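Local coordinates for protein beta-lactamase (Nostoc sp., PDB 6NHS) that probably hydrolyses the beta-lactam ring of penicillin-type antibiotics, as a class D serine beta-lactamase that works through an acylated serine, at residues L71-E75 and T76-S80; L86-G90 and M91-F95; A208-T211 and P212-W216; A242-R245 and I246-R250. One frame throughout, in Å; residues are numbered along the deposited sequence.

Interaction 1: residues L71-E75 and T76-S80; sequences LVALE and TGVIS. With FMT (formic acid), chain C.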
loop_
_atom_site.group_PDB
_atom_site.type_symbol
_atom_site.label_atom_id
_atom_site.label_comp_id
_atom_site.label_asym_id
_atom_site.label_seq_id
_atom_site.Cartn_x
_atom_site.Cartn_y
_atom_site.Cartn_z
ATOM N N LEU A 71 -9.583 4.584 2.933
ATOM C CA LEU A 71 -10.135 4.809 4.265
ATOM C C LEU A 71 -10.750 6.196 4.382
ATOM O O LEU A 71 -11.879 6.347 4.869
ATOM C CB LEU A 71 -9.036 4.635 5.314
ATOM C CG LEU A 71 -8.473 3.223 5.421
ATOM C CD1 LEU A 71 -7.095 3.243 6.097
ATOM C CD2 LEU A 71 -9.463 2.359 6.203
ATOM N N VAL A 72 -10.012 7.225 3.960
ATOM C CA VAL A 72 -10.498 8.593 4.120
ATOM C C VAL A 72 -11.691 8.839 3.206
ATOM O O VAL A 72 -12.660 9.507 3.590
ATOM C CB VAL A 72 -9.360 9.596 3.852
ATOM C CG1 VAL A 72 -9.870 11.027 3.954
ATOM C CG2 VAL A 72 -8.179 9.354 4.831
ATOM N N ALA A 73 -11.640 8.298 1.987
ATOM C CA ALA A 73 -12.726 8.498 1.032
ATOM C C ALA A 73 -14.029 7.915 1.559
ATOM O O ALA A 73 -15.082 8.555 1.492
ATOM C CB ALA A 73 -12.360 7.874 -0.316
ATOM N N LEU A 74 -13.975 6.692 2.085
ATOM C CA LEU A 74 -15.169 6.075 2.655
ATOM C C LEU A 74 -15.608 6.787 3.925
ATOM O O LEU A 74 -16.807 7.011 4.132
ATOM C CB LEU A 74 -14.911 4.592 2.937
ATOM C CG LEU A 74 -14.842 3.712 1.681
ATOM C CD1 LEU A 74 -14.147 2.374 2.002
ATOM C CD2 LEU A 74 -16.236 3.482 1.090
ATOM N N GLU A 75 -14.656 7.149 4.789
ATOM C CA GLU A 75 -15.018 7.778 6.055
ATOM C C GLU A 75 -15.692 9.128 5.836
ATOM O O GLU A 75 -16.676 9.452 6.511
ATOM C CB GLU A 75 -13.785 7.938 6.944
ATOM C CG GLU A 75 -14.119 8.340 8.370
ATOM C CD GLU A 75 -14.877 7.258 9.119
ATOM O OE1 GLU A 75 -14.748 6.068 8.758
ATOM O OE2 GLU A 75 -15.601 7.594 10.075
ATOM N N THR A 76 -15.162 9.938 4.911
ATOM C CA THR A 76 -15.759 11.234 4.608
ATOM C C THR A 76 -17.017 11.108 3.771
ATOM O O THR A 76 -17.778 12.074 3.669
ATOM C CB THR A 76 -14.771 12.129 3.853
ATOM O OG1 THR A 76 -14.355 11.467 2.649
ATOM C CG2 THR A 76 -13.548 12.451 4.722
ATOM N N GLY A 77 -17.230 9.957 3.142
ATOM C CA GLY A 77 -18.412 9.758 2.337
ATOM C C GLY A 77 -18.325 10.290 0.927
ATOM O O GLY A 77 -19.362 10.405 0.263
ATOM N N VAL A 78 -17.124 10.606 0.429
ATOM C CA VAL A 78 -17.036 11.035 -0.963
ATOM C C VAL A 78 -17.235 9.854 -1.902
ATOM O O VAL A 78 -17.504 10.048 -3.095
ATOM C CB VAL A 78 -15.709 11.768 -1.251
ATOM C CG1 VAL A 78 -15.482 12.921 -0.228
ATOM C CG2 VAL A 78 -14.547 10.807 -1.282
ATOM N N ILE A 79 -17.095 8.631 -1.393
ATOM C CA ILE A 79 -17.535 7.417 -2.075
ATOM C C ILE A 79 -18.371 6.633 -1.066
ATOM O O ILE A 79 -17.982 6.498 0.100
ATOM C CB ILE A 79 -16.343 6.595 -2.620
ATOM C CG1 ILE A 79 -16.810 5.472 -3.562
ATOM C CG2 ILE A 79 -15.461 6.028 -1.492
ATOM C CD1 ILE A 79 -16.966 5.912 -5.013
ATOM N N SER A 80 -19.545 6.161 -1.493
ATOM C CA SER A 80 -20.536 5.722 -0.509
ATOM C C SER A 80 -20.231 4.336 0.052
ATOM O O SER A 80 -20.476 4.083 1.238
ATOM C CB SER A 80 -21.941 5.757 -1.117
ATOM O OG SER A 80 -22.023 4.907 -2.241
HETATM C C FMT C . -19.871 7.674 -5.149
HETATM O O1 FMT C . -20.570 7.409 -4.164
HETATM O O2 FMT C . -20.237 7.617 -6.332
HETATM O O HOH W 1 -18.888 5.876 2.800
#

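Interaction 2: residues L86-G90 and M91-F95; sequences LTWDG and MQRQF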
loop_
_atom_site.group_PDB
_atom_site.type_symbol
_atom_site.label_atom_id
_atom_site.label_comp_id
_atom_site.label_asym_id
_atom_site.label_seq_id
_atom_site.Cartn_x
_atom_site.Cartn_y
_atom_site.Cartn_z
ATOM N N LEU A 86 -17.578 5.252 -9.957
ATOM C CA LEU A 86 -17.121 6.463 -10.622
ATOM C C LEU A 86 -16.920 6.134 -12.094
ATOM O O LEU A 86 -16.380 5.072 -12.433
ATOM C CB LEU A 86 -15.824 6.999 -10.012
ATOM C CG LEU A 86 -15.850 7.492 -8.563
ATOM C CD1 LEU A 86 -14.456 8.006 -8.160
ATOM C CD2 LEU A 86 -16.901 8.572 -8.356
ATOM N N THR A 87 -17.369 7.025 -12.969
ATOM C CA THR A 87 -17.345 6.714 -14.389
ATOM C C THR A 87 -16.060 7.205 -15.047
ATOM O O THR A 87 -15.494 8.240 -14.685
ATOM C CB THR A 87 -18.562 7.308 -15.108
ATOM O OG1 THR A 87 -18.694 8.704 -14.796
ATOM C CG2 THR A 87 -19.840 6.570 -14.703
ATOM N N TRP A 88 -15.607 6.434 -16.028
ATOM C CA TRP A 88 -14.467 6.829 -16.844
ATOM C C TRP A 88 -14.782 8.112 -17.612
ATOM O O TRP A 88 -15.892 8.291 -18.124
ATOM C CB TRP A 88 -14.139 5.671 -17.792
ATOM C CG TRP A 88 -13.112 5.915 -18.838
ATOM C CD1 TRP A 88 -11.868 6.437 -18.666
ATOM C CD2 TRP A 88 -13.224 5.579 -20.224
ATOM N NE1 TRP A 88 -11.206 6.480 -19.874
ATOM C CE2 TRP A 88 -12.019 5.953 -20.843
ATOM C CE3 TRP A 88 -14.241 5.018 -21.008
ATOM C CZ2 TRP A 88 -11.794 5.776 -22.212
ATOM C CZ3 TRP A 88 -14.017 4.849 -22.371
ATOM C CH2 TRP A 88 -12.801 5.225 -22.954
ATOM N N ASP A 89 -13.799 9.019 -17.690
ATOM C CA ASP A 89 -13.993 10.294 -18.379
ATOM C C ASP A 89 -13.787 10.209 -19.890
ATOM O O ASP A 89 -13.818 11.250 -20.561
ATOM C CB ASP A 89 -13.070 11.370 -17.794
ATOM C CG ASP A 89 -11.591 11.061 -17.988
ATOM O OD1 ASP A 89 -11.238 10.051 -18.641
ATOM O OD2 ASP A 89 -10.772 11.847 -17.470
ATOM N N GLY A 90 -13.571 9.018 -20.446
ATOM C CA GLY A 90 -13.377 8.881 -21.879
ATOM C C GLY A 90 -11.957 9.090 -22.372
ATOM O O GLY A 90 -11.685 8.818 -23.550
HETATM N N MSE A 91 -11.046 9.562 -21.528
HETATM C CA MSE A 91 -9.659 9.741 -21.938
HETATM C C MSE A 91 -8.920 8.399 -21.965
HETATM O O MSE A 91 -8.909 7.666 -20.976
HETATM C CB MSE A 91 -8.941 10.715 -21.007
HETATM C CG MSE A 91 -9.608 12.068 -20.882
HETATM SE SE MSE A 91 -8.616 13.238 -19.653
HETATM C CE MSE A 91 -6.986 13.406 -20.705
ATOM N N GLN A 92 -8.315 8.075 -23.105
ATOM C CA GLN A 92 -7.593 6.813 -23.242
ATOM C C GLN A 92 -6.296 6.888 -22.446
ATOM O O GLN A 92 -5.386 7.645 -22.797
ATOM C CB GLN A 92 -7.320 6.517 -24.713
ATOM C CG GLN A 92 -7.615 5.078 -25.123
ATOM C CD GLN A 92 -9.103 4.777 -25.162
ATOM O OE1 GLN A 92 -9.923 5.675 -25.347
ATOM N NE2 GLN A 92 -9.458 3.509 -24.985
ATOM N N ARG A 93 -6.204 6.114 -21.370
ATOM C CA ARG A 93 -5.001 6.090 -20.557
ATOM C C ARG A 93 -4.194 4.827 -20.865
ATOM O O ARG A 93 -4.550 4.034 -21.742
ATOM C CB ARG A 93 -5.360 6.223 -19.071
ATOM C CG ARG A 93 -5.857 7.621 -18.707
ATOM C CD ARG A 93 -6.217 7.764 -17.240
ATOM N NE ARG A 93 -6.708 9.112 -16.961
ATOM C CZ ARG A 93 -7.957 9.515 -17.178
ATOM N NH1 ARG A 93 -8.857 8.671 -17.669
ATOM N NH2 ARG A 93 -8.308 10.766 -16.902
ATOM N N GLN A 94 -3.110 4.626 -20.110
ATOM C CA GLN A 94 -2.062 3.692 -20.518
ATOM C C GLN A 94 -2.546 2.245 -20.534
ATOM O O GLN A 94 -2.173 1.476 -21.426
ATOM C CB GLN A 94 -0.854 3.840 -19.593
ATOM C CG GLN A 94 0.359 3.024 -20.007
ATOM C CD GLN A 94 1.518 3.183 -19.037
ATOM O OE1 GLN A 94 1.362 3.748 -17.952
ATOM N NE2 GLN A 94 2.687 2.685 -19.423
ATOM N N PHE A 95 -3.362 1.850 -19.560
ATOM C CA PHE A 95 -3.773 0.459 -19.448
ATOM C C PHE A 95 -5.247 0.298 -19.780
ATOM O O PHE A 95 -6.077 1.073 -19.283
ATOM C CB PHE A 95 -3.487 -0.063 -18.037
ATOM C CG PHE A 95 -2.051 0.090 -17.628
ATOM C CD1 PHE A 95 -1.091 -0.797 -18.089
ATOM C CD2 PHE A 95 -1.654 1.130 -16.801
ATOM C CE1 PHE A 95 0.236 -0.655 -17.724
ATOM C CE2 PHE A 95 -0.328 1.276 -16.431
ATOM C CZ PHE A 95 0.617 0.382 -16.893
#

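Interaction 3: residues A208-T211 and P212-W216; sequences ASVT and PNIGW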
loop_
_atom_site.group_PDB
_atom_site.type_symbol
_atom_site.label_atom_id
_atom_site.label_comp_id
_atom_site.label_asym_id
_atom_site.label_seq_id
_atom_site.Cartn_x
_atom_site.Cartn_y
_atom_site.Cartn_z
ATOM N N ALA A 208 7.494 5.748 -10.533
ATOM C CA ALA A 208 8.264 5.862 -11.765
ATOM C C ALA A 208 8.815 7.260 -12.010
ATOM O O ALA A 208 9.495 7.471 -13.019
ATOM C CB ALA A 208 7.408 5.431 -12.961
ATOM N N SER A 209 8.540 8.217 -11.129
ATOM C CA SER A 209 9.036 9.576 -11.306
ATOM C C SER A 209 10.433 9.776 -10.731
ATOM O O SER A 209 11.009 10.856 -10.907
ATOM C CB SER A 209 8.070 10.584 -10.679
ATOM O OG SER A 209 7.942 10.371 -9.287
ATOM N N VAL A 210 10.996 8.772 -10.058
ATOM C CA VAL A 210 12.354 8.842 -9.535
ATOM C C VAL A 210 13.191 7.759 -10.203
ATOM O O VAL A 210 12.670 6.794 -10.765
ATOM C CB VAL A 210 12.401 8.698 -7.998
ATOM C CG1 VAL A 210 11.894 9.968 -7.331
ATOM C CG2 VAL A 210 11.582 7.496 -7.556
ATOM N N THR A 211 14.509 7.934 -10.134
ATOM C CA THR A 211 15.461 6.980 -10.702
ATOM C C THR A 211 16.436 6.569 -9.617
ATOM O O THR A 211 17.112 7.438 -9.029
ATOM C CB THR A 211 16.201 7.574 -11.905
ATOM O OG1 THR A 211 15.265 7.860 -12.953
ATOM C CG2 THR A 211 17.234 6.581 -12.420
ATOM N N PRO A 212 16.561 5.266 -9.298
ATOM C CA PRO A 212 15.785 4.190 -9.923
ATOM C C PRO A 212 14.319 4.192 -9.499
ATOM O O PRO A 212 13.988 4.794 -8.478
ATOM C CB PRO A 212 16.488 2.925 -9.424
ATOM C CG PRO A 212 17.059 3.319 -8.118
ATOM C CD PRO A 212 17.500 4.749 -8.289
ATOM N N ASN A 213 13.456 3.553 -10.286
ATOM C CA ASN A 213 12.074 3.386 -9.863
ATOM C C ASN A 213 12.028 2.616 -8.548
ATOM O O ASN A 213 12.920 1.826 -8.235
ATOM C CB ASN A 213 11.265 2.641 -10.928
ATOM C CG ASN A 213 11.057 3.455 -12.195
ATOM O OD1 ASN A 213 10.413 2.990 -13.124
ATOM N ND2 ASN A 213 11.594 4.670 -12.233
ATOM N N ILE A 214 10.978 2.849 -7.769
ATOM C CA ILE A 214 10.809 2.214 -6.468
ATOM C C ILE A 214 9.609 1.280 -6.537
ATOM O O ILE A 214 8.527 1.682 -6.982
ATOM C CB ILE A 214 10.633 3.255 -5.350
ATOM C CG1 ILE A 214 11.875 4.147 -5.260
ATOM C CG2 ILE A 214 10.333 2.574 -4.016
ATOM C CD1 ILE A 214 13.139 3.402 -4.875
ATOM N N GLY A 215 9.800 0.040 -6.098
ATOM C CA GLY A 215 8.734 -0.950 -6.047
ATOM C C GLY A 215 8.305 -1.194 -4.600
ATOM O O GLY A 215 9.145 -1.266 -3.710
ATOM N N TRP A 216 7.001 -1.329 -4.399
ATOM C CA TRP A 216 6.441 -1.615 -3.087
ATOM C C TRP A 216 5.560 -2.857 -3.139
ATOM O O TRP A 216 4.886 -3.119 -4.140
ATOM C CB TRP A 216 5.543 -0.497 -2.575
ATOM C CG TRP A 216 6.120 0.787 -2.092
ATOM C CD1 TRP A 216 6.127 1.978 -2.760
ATOM C CD2 TRP A 216 6.658 1.052 -0.795
ATOM N NE1 TRP A 216 6.667 2.962 -1.970
ATOM C CE2 TRP A 216 7.005 2.420 -0.758
ATOM C CE3 TRP A 216 6.911 0.258 0.333
ATOM C CZ2 TRP A 216 7.593 3.016 0.364
ATOM C CZ3 TRP A 216 7.488 0.853 1.449
ATOM C CH2 TRP A 216 7.827 2.220 1.453
#

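Interaction 4: residues A242-R245 and I246-R250; sequences AAAR and IEVTR. With EDO (1,2-ethanediol), chain E.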
loop_
_atom_site.group_PDB
_atom_site.type_symbol
_atom_site.label_atom_id
_atom_site.label_comp_id
_atom_site.label_asym_id
_atom_site.label_seq_id
_atom_site.Cartn_x
_atom_site.Cartn_y
_atom_site.Cartn_z
ATOM N N ALA A 242 9.809 -5.623 -11.554
ATOM C CA ALA A 242 8.514 -5.333 -10.943
ATOM C C ALA A 242 7.873 -6.589 -10.365
ATOM O O ALA A 242 7.268 -6.544 -9.288
ATOM C CB ALA A 242 7.583 -4.683 -11.964
ATOM N N ALA A 243 7.993 -7.719 -11.064
ATOM C CA ALA A 243 7.437 -8.967 -10.555
ATOM C C ALA A 243 8.100 -9.404 -9.254
ATOM O O ALA A 243 7.496 -10.162 -8.484
ATOM C CB ALA A 243 7.571 -10.072 -11.605
ATOM N N ALA A 244 9.318 -8.932 -8.979
ATOM C CA ALA A 244 9.999 -9.329 -7.756
ATOM C C ALA A 244 9.368 -8.717 -6.512
ATOM O O ALA A 244 9.633 -9.200 -5.408
ATOM C CB ALA A 244 11.477 -8.951 -7.836
ATOM N N ARG A 245 8.544 -7.673 -6.663
ATOM C CA ARG A 245 7.889 -7.053 -5.511
ATOM C C ARG A 245 7.124 -8.084 -4.689
ATOM O O ARG A 245 7.302 -8.186 -3.470
ATOM C CB ARG A 245 6.934 -5.953 -5.980
ATOM C CG ARG A 245 7.602 -4.700 -6.513
ATOM C CD ARG A 245 6.558 -3.753 -7.063
ATOM N NE ARG A 245 5.844 -4.336 -8.199
ATOM C CZ ARG A 245 4.842 -3.734 -8.828
ATOM N NH1 ARG A 245 4.240 -4.325 -9.854
ATOM N NH2 ARG A 245 4.444 -2.533 -8.429
ATOM N N ILE A 246 6.266 -8.859 -5.350
ATOM C CA ILE A 246 5.475 -9.861 -4.647
ATOM C C ILE A 246 6.294 -11.123 -4.399
ATOM O O ILE A 246 6.179 -11.751 -3.341
ATOM C CB ILE A 246 4.186 -10.142 -5.440
ATOM C CG1 ILE A 246 3.253 -8.928 -5.344
ATOM C CG2 ILE A 246 3.499 -11.412 -4.951
ATOM C CD1 ILE A 246 2.022 -9.021 -6.181
ATOM N N GLU A 247 7.158 -11.492 -5.349
ATOM C CA GLU A 247 7.900 -12.744 -5.230
ATOM C C GLU A 247 8.849 -12.732 -4.033
ATOM O O GLU A 247 8.969 -13.740 -3.325
ATOM C CB GLU A 247 8.655 -13.025 -6.529
ATOM C CG GLU A 247 9.385 -14.365 -6.563
ATOM C CD GLU A 247 8.458 -15.562 -6.403
ATOM O OE1 GLU A 247 7.248 -15.435 -6.673
ATOM O OE2 GLU A 247 8.947 -16.635 -5.996
ATOM N N VAL A 248 9.539 -11.612 -3.781
ATOM C CA VAL A 248 10.427 -11.610 -2.618
ATOM C C VAL A 248 9.614 -11.633 -1.336
ATOM O O VAL A 248 10.043 -12.220 -0.336
ATOM C CB VAL A 248 11.411 -10.422 -2.618
ATOM C CG1 VAL A 248 12.266 -10.436 -3.850
ATOM C CG2 VAL A 248 10.687 -9.101 -2.476
ATOM N N THR A 249 8.437 -11.002 -1.338
ATOM C CA THR A 249 7.550 -11.102 -0.187
ATOM C C THR A 249 7.128 -12.549 0.041
ATOM O O THR A 249 7.189 -13.055 1.168
ATOM C CB THR A 249 6.328 -10.202 -0.387
ATOM O OG1 THR A 249 6.757 -8.877 -0.719
ATOM C CG2 THR A 249 5.498 -10.140 0.885
ATOM N N ARG A 250 6.720 -13.237 -1.032
ATOM C CA ARG A 250 6.345 -14.647 -0.938
ATOM C C ARG A 250 7.479 -15.484 -0.370
ATOM O O ARG A 250 7.285 -16.265 0.568
ATOM C CB ARG A 250 5.963 -15.198 -2.315
ATOM C CG ARG A 250 4.705 -14.666 -2.908
ATOM C CD ARG A 250 4.308 -15.515 -4.115
ATOM N NE ARG A 250 3.014 -15.085 -4.608
ATOM C CZ ARG A 250 1.864 -15.509 -4.106
ATOM N NH1 ARG A 250 0.722 -15.056 -4.604
ATOM N NH2 ARG A 250 1.862 -16.405 -3.123
HETATM C C1 EDO E . 1.589 -0.463 -9.445
HETATM O O1 EDO E . 1.187 -1.312 -8.368
HETATM C C2 EDO E . 2.291 -1.313 -10.497
HETATM O O2 EDO E . 1.704 -2.619 -10.521
HETATM O O HOH W 2 5.141 -8.097 -7.903
#

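Interaction 1: residues L71-E75 and T76-S80
A Schellman motif ends helix 65-76, with Ala-73 and Val-78 meeting across its last turn. Gly-77 leaves helical geometry with a positive phi of 83°, and the chain folds back over the preceding carbonyls. Val-78 N then reaches Ala-73 O at 3.1 Å and Gly-77 N reaches Leu-74 O at 3.1 Å. These are the two bonds that define the motif, though both are bent and weak. The hydrophobic pair expected beside them is formed by Ala-73 CB and Val-78 CG2, 3.8 Å apart. Ile-79 CG2 packs against the same Ala-73 methyl and against Leu-74 CD2, the latter at 3.7 Å, so that the reversed chain is pressed onto the helix flank.

One turn back, Val-72 O is gripped twice by Thr-76. Thr-76 N arrives at Val-72 O at 2.9 Å in a nearly straight bond, and Thr-76 OG1 donates to the same oxygen at 2.8 Å from the opposite face of the carbonyl. With chi1 at 58°, OG1 lies between the backbone N and the carbonyl carbon, which leaves CG2 to meet Val-72 CG1. A water sits between Leu-74 O and Ser-80 O, while Ser-80 N donates to O1 of a formic acid molecule, probably from the crystallisation liquor, at 3.1 Å.

Leu-119 of helix 113-123 packs on both Ala-73 and Ile-79, and Lys-122 NZ bonds Val-78 O. Glycine at the first non-helical position, two backbone bonds and an apolar pair astride them are together the signature of Schellman capping at a helix C-terminus.

Interaction 2: residues L86-G90 and M91-F95
Asp-89 and Arg-93 form an end-on salt bridge astride an Asx turn in the surface loop between strands 85-86 and 102-103. Arg-93 NH2 donates to Asp-89 OD2 at 2.7 Å, almost straight at 170°, and Arg-93 NH1 donates to Asp-89 OD1 at 2.9 Å. Each oxygen is met on its syn side, and the carboxylate and guanidinium planes lie 22° apart. The Asx turn itself is closed by Met-91 N, which also reaches Asp-89 OD1 at 2.9 Å, but from above the carboxylate and from the face opposite to NH1. Two donors thus hold OD1 while OD2 is tied to NH2, which should fix the rotation of the carboxylate. Asp-89 CG lies between its backbone N and carbonyl carbon (chi1 63°), a setting that turns the acid forward over the turn. The arginine comes to it on a chain extended from CG to NE.

Beneath the turn, Gly-90 CA rests over the centre of the Trp-88 indole, 3.4 Å above its plane. The indole nitrogen Trp-88 NE1 donates to Met-91 O at 2.8 Å, in the plane of the ring but well above that of the carbonyl. The amide of Gln-92 stands perpendicular to the ring, with OE1 at the indole edge. Farther out, Trp-114 of helix 113-123 touches the arginine, Asp-101 OD1 takes the backbone N of Trp-88, and Asn-99 OD1 accepts from Arg-93 N.

Interaction 3: residues A208-T211 and P212-W216
Val-210 and Asn-213 face each other across a cis-proline turn at the solvent-facing end of the beta hairpin that joins strands 198-207 and 213-223. The peptide between Thr-211 and Pro-212 is cis; with Thr-211 extended and Pro-212 in the polyproline region, the backbone is that of a type VIb turn. Such a turn does not depend on a backbone bond between its end residues, and here a side chain spans it: Asn-213 ND2 donates to Val-210 O at 2.8 Å. The carbonyl points almost straight at the nitrogen, which meets it in the plane of the amide, although the N-H itself is bent away (136°). The other end of this amide, OD1, accepts from Trp-206 NE1, so both ends are used and the flip of the group is settled. Its flat body lies beside Ala-208, whose CA is 3.6 Å from Asn-213 ND2. On another flank, Val-210 CG2 loosely meets Ile-214 CG1 at 4.1 Å.

Beyond the turn the chain enters the central antiparallel sheet, where Ile-214 pairs with Ala-207 and Asn-213 with Ile-236, placing strand 213-223 between strands 198-207 and 226-236.

Interaction 4: residues A242-R245 and I246-R250
Arg-245 O is taken by the hydroxyl of Thr-249 and not by its backbone N, a break in the bonding of helix 239-255. Thr-249 OG1, set anti to its carbonyl carbon, turns back to donate to Arg-245 O at 2.9 Å, in the carbonyl plane, and also bonds Thr-232 OG1 of the sheet. A companion irregularity lies just before it: Ile-246 N donates to a water at 2.9 Å, and the water donates to Ala-242 O at 3.0 Å, in place of the direct helical bond. The same oxygen also accepts from Arg-245, whose backbone N and NE approach it from opposite faces. Arg-245 NE lies 2.8 Å from Ala-242 O, brought there by a bend in the arginine chain at chi3 (-63°). Between the two breaks Val-248 N bonds Ala-244 O at 2.9 Å, after a longer, weak bond from Glu-247 N to Ala-243 O; the backbone pattern returns with Arg-250 N to Ile-246 O.

Arg-245 NH2 is bonded to Gly-205 O, and Arg-245 NH1 donates to O2 of an ethanediol at 3.1 Å. That molecule, probably from the crystallisation liquor, is also held by Thr-204. With NE and NH2 tied to backbone carbonyls, NH1 is presented toward the bound diol, consistent with the arginine that in class D relatives meets the substrate carboxylate.

The four contacts form two touching pairs. Interactions 1 and 2 follow each other along the chain and pack through Ile-79 CD1 on Leu-86 CG at 4.0 Å. Interactions 3 and 4 meet where Arg-245 CD lies 3.4 Å from Trp-216 O, joining the hairpin strand to the last helix. Interactions 1 and 4 lie on opposite sides of the chain's centre, their centres about 30 Å apart. The probable active site relates to both pairs: the helix ended by interaction 1 carries an SxxK pattern at its start, and Arg-245 of interaction 4 lies near that pattern without touching it. Interaction 2 comes within about 8 Å of interaction 3, between nearest atoms.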